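Local coordinates for capsid Protein (Unidentified, PDB 4DMI) that probably serves as a structural capsid protein of a phage, assembling as a pentamer in the crystal, at residues Q53-N65 / I162-P176. Numbering follows the deposited sequence. Where two conformers were deposited one is given.
Sequences QREDLQKAFTLIN and IARQIADVSGNLINP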
loop_
_atom_site.group_PDB
_atom_site.type_symbol
_atom_site.label_atom_id
_atom_site.label_comp_id
_atom_site.label_asym_id
_atom_site.label_seq_id
_atom_site.Cartn_x
_atom_site.Cartn_y
_atom_site.Cartn_z
ATOM N N GLN B 53 -3.144 19.127 1.337
ATOM C CA GLN B 53 -2.646 18.378 2.490
ATOM C C GLN B 53 -2.352 16.938 2.113
ATOM O O GLN B 53 -3.140 16.304 1.405
ATOM C CB GLN B 53 -3.685 18.411 3.619
ATOM C CG GLN B 53 -3.228 17.761 4.912
ATOM C CD GLN B 53 -4.165 18.049 6.078
ATOM O OE1 GLN B 53 -5.379 17.917 5.959
ATOM N NE2 GLN B 53 -3.597 18.442 7.211
ATOM N N ARG B 54 -1.231 16.407 2.606
ATOM C CA ARG B 54 -0.877 15.019 2.324
ATOM C C ARG B 54 -2.015 14.107 2.767
ATOM O O ARG B 54 -2.636 14.312 3.794
ATOM C CB ARG B 54 0.428 14.635 2.999
ATOM C CG ARG B 54 1.115 13.451 2.333
ATOM C CD ARG B 54 2.515 13.215 2.924
ATOM N NE ARG B 54 2.454 12.716 4.299
ATOM C CZ ARG B 54 3.498 12.603 5.117
ATOM N NH1 ARG B 54 4.716 12.957 4.726
ATOM N NH2 ARG B 54 3.318 12.131 6.342
ATOM N N GLU B 55 -2.254 13.074 1.945
ATOM C CA GLU B 55 -3.415 12.213 2.109
ATOM C C GLU B 55 -3.547 11.560 3.483
ATOM O O GLU B 55 -4.629 11.512 4.059
ATOM C CB GLU B 55 -3.410 11.158 0.998
ATOM C CG GLU B 55 -4.476 10.107 1.128
ATOM C CD GLU B 55 -4.476 9.154 -0.050
ATOM O OE1 GLU B 55 -3.921 9.520 -1.108
ATOM O OE2 GLU B 55 -5.026 8.040 0.088
ATOM N N ASP B 56 -2.424 11.049 4.026
ATOM C CA ASP B 56 -2.471 10.402 5.321
ATOM C C ASP B 56 -2.944 11.353 6.427
ATOM O O ASP B 56 -3.735 10.964 7.282
ATOM C CB ASP B 56 -1.130 9.752 5.674
ATOM C CG ASP B 56 -0.002 10.758 5.807
ATOM O OD1 ASP B 56 0.002 11.792 5.100
ATOM O OD2 ASP B 56 0.902 10.511 6.627
ATOM N N LEU B 57 -2.482 12.600 6.385
ATOM C CA LEU B 57 -2.918 13.605 7.347
ATOM C C LEU B 57 -4.364 13.999 7.102
ATOM O O LEU B 57 -5.156 14.107 8.043
ATOM C CB LEU B 57 -2.029 14.853 7.277
ATOM C CG LEU B 57 -0.522 14.648 7.436
ATOM C CD1 LEU B 57 0.209 15.981 7.326
ATOM C CD2 LEU B 57 -0.209 13.962 8.756
ATOM N N GLN B 58 -4.725 14.204 5.835
ATOM C CA GLN B 58 -6.072 14.669 5.525
ATOM C C GLN B 58 -7.132 13.669 5.985
ATOM O O GLN B 58 -8.242 14.069 6.356
ATOM C CB GLN B 58 -6.230 14.954 4.022
ATOM C CG GLN B 58 -7.596 15.516 3.638
ATOM C CD GLN B 58 -8.592 14.444 3.216
ATOM O OE1 GLN B 58 -8.213 13.439 2.603
ATOM N NE2 GLN B 58 -9.869 14.651 3.539
ATOM N N LYS B 59 -6.788 12.384 5.957
ATOM C CA LYS B 59 -7.729 11.319 6.307
ATOM C C LYS B 59 -7.746 10.953 7.792
ATOM O O LYS B 59 -8.406 9.986 8.188
ATOM C CB LYS B 59 -7.447 10.070 5.462
ATOM C CG LYS B 59 -7.692 10.320 3.978
ATOM C CD LYS B 59 -7.292 9.131 3.117
ATOM C CE LYS B 59 -8.245 7.973 3.274
ATOM N NZ LYS B 59 -7.955 6.949 2.202
ATOM N N ALA B 60 -7.032 11.722 8.613
ATOM C CA ALA B 60 -6.884 11.405 10.037
ATOM C C ALA B 60 -8.199 11.379 10.794
ATOM O O ALA B 60 -9.095 12.176 10.520
ATOM C CB ALA B 60 -5.917 12.377 10.721
ATOM N N PHE B 61 -8.295 10.478 11.759
ATOM C CA PHE B 61 -9.430 10.436 12.676
ATOM C C PHE B 61 -9.243 11.409 13.832
ATOM O O PHE B 61 -8.136 11.581 14.346
ATOM C CB PHE B 61 -9.603 9.021 13.241
ATOM C CG PHE B 61 -10.102 8.026 12.236
ATOM C CD1 PHE B 61 -11.453 7.946 11.927
ATOM C CD2 PHE B 61 -9.218 7.168 11.596
ATOM C CE1 PHE B 61 -11.919 7.024 10.989
ATOM C CE2 PHE B 61 -9.677 6.255 10.650
ATOM C CZ PHE B 61 -11.030 6.179 10.356
ATOM N N THR B 62 -10.339 12.026 14.266
ATOM C CA THR B 62 -10.314 12.894 15.445
ATOM C C THR B 62 -11.482 12.551 16.359
ATOM O O THR B 62 -12.438 11.897 15.938
ATOM C CB THR B 62 -10.447 14.391 15.064
ATOM O OG1 THR B 62 -11.758 14.648 14.529
ATOM C CG2 THR B 62 -9.387 14.811 14.046
ATOM N N LEU B 63 -11.425 13.025 17.602
ATOM C CA LEU B 63 -12.533 12.835 18.534
ATOM C C LEU B 63 -13.832 13.401 17.945
ATOM O O LEU B 63 -14.909 12.804 18.074
ATOM C CB LEU B 63 -12.210 13.504 19.874
ATOM C CG LEU B 63 -13.291 13.473 20.953
ATOM C CD1 LEU B 63 -13.756 12.074 21.292
ATOM C CD2 LEU B 63 -12.782 14.176 22.210
ATOM N N ILE B 64 -13.721 14.532 17.258
ATOM C CA ILE B 64 -14.901 15.177 16.697
ATOM C C ILE B 64 -15.432 14.492 15.439
ATOM O O ILE B 64 -16.653 14.375 15.270
ATOM C CB ILE B 64 -14.658 16.691 16.489
ATOM C CG1 ILE B 64 -14.801 17.407 17.837
ATOM C CG2 ILE B 64 -15.620 17.281 15.468
ATOM C CD1 ILE B 64 -14.309 18.833 17.843
ATOM N N ASN B 65 -14.542 14.030 14.561
ATOM C CA ASN B 65 -14.987 13.491 13.266
ATOM C C ASN B 65 -15.285 11.986 13.206
ATOM O O ASN B 65 -15.834 11.496 12.223
ATOM C CB ASN B 65 -14.053 13.934 12.109
ATOM C CG ASN B 65 -12.740 13.127 12.017
ATOM O OD1 ASN B 65 -12.612 12.041 12.562
ATOM N ND2 ASN B 65 -11.766 13.686 11.303
ATOM N N ILE B 162 -14.612 2.176 13.145
ATOM C CA ILE B 162 -14.711 3.622 13.046
ATOM C C ILE B 162 -14.890 4.014 11.592
ATOM O O ILE B 162 -14.478 3.293 10.679
ATOM C CB ILE B 162 -13.462 4.321 13.643
ATOM C CG1 ILE B 162 -12.175 3.796 13.003
ATOM C CG2 ILE B 162 -13.382 4.102 15.147
ATOM C CD1 ILE B 162 -10.904 4.454 13.541
ATOM N N ALA B 163 -15.504 5.165 11.376
ATOM C CA ALA B 163 -15.620 5.717 10.043
ATOM C C ALA B 163 -15.510 7.221 10.110
ATOM O O ALA B 163 -15.668 7.822 11.171
ATOM C CB ALA B 163 -16.963 5.312 9.387
ATOM N N ARG B 164 -15.226 7.840 8.976
ATOM C CA ARG B 164 -15.353 9.290 8.863
ATOM C C ARG B 164 -15.600 9.706 7.436
ATOM O O ARG B 164 -15.294 8.969 6.492
ATOM C CB ARG B 164 -14.131 10.035 9.437
ATOM C CG ARG B 164 -12.814 9.802 8.694
ATOM C CD ARG B 164 -11.852 10.988 8.934
ATOM N NE ARG B 164 -12.235 12.098 8.061
ATOM C CZ ARG B 164 -11.415 13.055 7.644
ATOM N NH1 ARG B 164 -10.149 13.103 8.088
ATOM N NH2 ARG B 164 -11.863 13.972 6.796
ATOM N N GLN B 165 -16.163 10.892 7.284
ATOM C CA GLN B 165 -16.389 11.437 5.955
ATOM C C GLN B 165 -15.074 12.031 5.461
ATOM O O GLN B 165 -14.503 12.926 6.105
ATOM C CB GLN B 165 -17.493 12.488 5.945
ATOM C CG GLN B 165 -18.032 12.689 4.522
ATOM C CD GLN B 165 -19.093 13.756 4.404
ATOM O OE1 GLN B 165 -19.657 14.215 5.398
ATOM N NE2 GLN B 165 -19.363 14.170 3.172
ATOM N N ILE B 166 -14.614 11.542 4.312
ATOM C CA ILE B 166 -13.344 11.955 3.723
ATOM C C ILE B 166 -13.531 13.102 2.726
ATOM O O ILE B 166 -12.678 13.989 2.610
ATOM C CB ILE B 166 -12.639 10.745 3.035
ATOM C CG1 ILE B 166 -12.343 9.632 4.047
ATOM C CG2 ILE B 166 -11.359 11.175 2.312
ATOM C CD1 ILE B 166 -11.368 10.036 5.171
ATOM N N ALA B 167 -14.651 13.094 2.003
ATOM C CA ALA B 167 -14.896 14.120 0.996
ATOM C C ALA B 167 -16.385 14.283 0.762
ATOM O O ALA B 167 -17.162 13.383 1.080
ATOM C CB ALA B 167 -14.193 13.749 -0.320
ATOM N N ASP B 168 -16.800 15.421 0.212
ATOM C CA ASP B 168 -18.186 15.533 -0.215
ATOM C C ASP B 168 -18.407 14.755 -1.508
ATOM O O ASP B 168 -17.465 14.188 -2.071
ATOM C CB ASP B 168 -18.678 16.999 -0.282
ATOM C CG ASP B 168 -18.038 17.816 -1.403
ATOM O OD1 ASP B 168 -17.485 17.251 -2.362
ATOM O OD2 ASP B 168 -18.124 19.063 -1.341
ATOM N N VAL B 169 -19.646 14.711 -1.971
ATOM C CA VAL B 169 -19.970 13.878 -3.123
ATOM C C VAL B 169 -19.294 14.381 -4.412
ATOM O O VAL B 169 -19.038 13.602 -5.335
ATOM C CB VAL B 169 -21.498 13.715 -3.285
ATOM C CG1 VAL B 169 -22.132 14.990 -3.849
ATOM C CG2 VAL B 169 -21.820 12.523 -4.160
ATOM N N SER B 170 -18.973 15.670 -4.457
ATOM C CA SER B 170 -18.237 16.236 -5.584
ATOM C C SER B 170 -16.736 15.959 -5.507
ATOM O O SER B 170 -15.986 16.338 -6.407
ATOM C CB SER B 170 -18.471 17.742 -5.674
ATOM O OG SER B 170 -19.846 18.044 -5.842
ATOM N N GLY B 171 -16.292 15.303 -4.435
ATOM C CA GLY B 171 -14.885 14.990 -4.280
ATOM C C GLY B 171 -14.062 16.040 -3.553
ATOM O O GLY B 171 -12.843 15.904 -3.450
ATOM N N ASN B 172 -14.715 17.088 -3.058
ATOM C CA ASN B 172 -14.017 18.098 -2.267
ATOM C C ASN B 172 -13.608 17.523 -0.922
ATOM O O ASN B 172 -14.444 16.996 -0.182
ATOM C CB ASN B 172 -14.900 19.327 -2.062
ATOM C CG ASN B 172 -15.275 19.993 -3.372
ATOM O OD1 ASN B 172 -14.414 20.258 -4.206
ATOM N ND2 ASN B 172 -16.563 20.251 -3.564
ATOM N N LEU B 173 -12.323 17.623 -0.599
ATOM C CA LEU B 173 -11.803 17.016 0.619
ATOM C C LEU B 173 -12.254 17.735 1.882
ATOM O O LEU B 173 -12.336 18.968 1.925
ATOM C CB LEU B 173 -10.276 16.943 0.573
ATOM C CG LEU B 173 -9.699 16.127 -0.589
ATOM C CD1 LEU B 173 -8.191 16.287 -0.627
ATOM C CD2 LEU B 173 -10.069 14.651 -0.472
ATOM N N ILE B 174 -12.551 16.948 2.908
ATOM C CA ILE B 174 -12.906 17.477 4.225
ATOM C C ILE B 174 -11.713 17.488 5.179
ATOM O O ILE B 174 -11.055 16.462 5.362
ATOM C CB ILE B 174 -14.039 16.640 4.826
ATOM C CG1 ILE B 174 -15.289 16.782 3.951
ATOM C CG2 ILE B 174 -14.319 17.058 6.278
ATOM C CD1 ILE B 174 -16.360 15.775 4.235
ATOM N N ASN B 175 -11.439 18.642 5.786
ATOM C CA ASN B 175 -10.326 18.782 6.728
ATOM C C ASN B 175 -10.544 17.910 7.962
ATOM O O ASN B 175 -11.676 17.767 8.429
ATOM C CB ASN B 175 -10.183 20.234 7.186
ATOM C CG ASN B 175 -9.686 21.160 6.091
ATOM O OD1 ASN B 175 -9.066 20.727 5.123
ATOM N ND2 ASN B 175 -9.949 22.455 6.251
ATOM N N PRO B 176 -9.462 17.324 8.497
ATOM C CA PRO B 176 -9.537 16.460 9.683
ATOM C C PRO B 176 -9.723 17.245 10.982
ATOM O O PRO B 176 -9.339 18.415 11.047
ATOM C CB PRO B 176 -8.179 15.748 9.688
ATOM C CG PRO B 176 -7.256 16.647 8.908
ATOM C CD PRO B 176 -8.135 17.283 7.856
HETATM O O HOH W 1 -7.384 18.762 4.317
HETATM O O HOH W 2 -16.816 12.356 9.779
HETATM O O HOH W 3 -13.086 15.848 9.641
#
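Arg164, on strand 158-167, reaches the backbone of Gln58 at the end of helix 55-58, showing how one buried guanidinium can gather carbonyls from separate parts of the chain. Its NH1 donates to two carbonyls, Gln58 O and Ala60 O, each 2.8 Å away, both partners tilted from the guanidinium plane. Gln58 NE2 donates to both Ile174 O (2.8 Å) and Ile166 O (3.0 Å), the latter met on a lone pair. A bend at chi2 (-93°) turns this amide toward the carbonyls. Ile174 O also accepts from Arg164 NH2, the two donors arriving from opposite faces of its plane. Asn65 ND2 lies 3.3 Å above one guanidinium face while bonding to Ala60 O, and Ile166 CD1 lies over the opposite face, both offset toward the rim. Arg164 NE and NH2 converge on Gln165 O, fixing the group's rotation. Nearby, Ile162 CD1 sits over the centre of the Phe61 ring, 3.5 Å from its centroid, in a CH-pi contact. Farther out, Gln58 OE1 is taken by Arg54 of a neighbouring subunit. All three guanidinium nitrogens thus have carbonyl partners, so the buried charge is probably stabilised largely by backbone carbonyl dipoles, tying C-terminal tail and helix to strand 158-167.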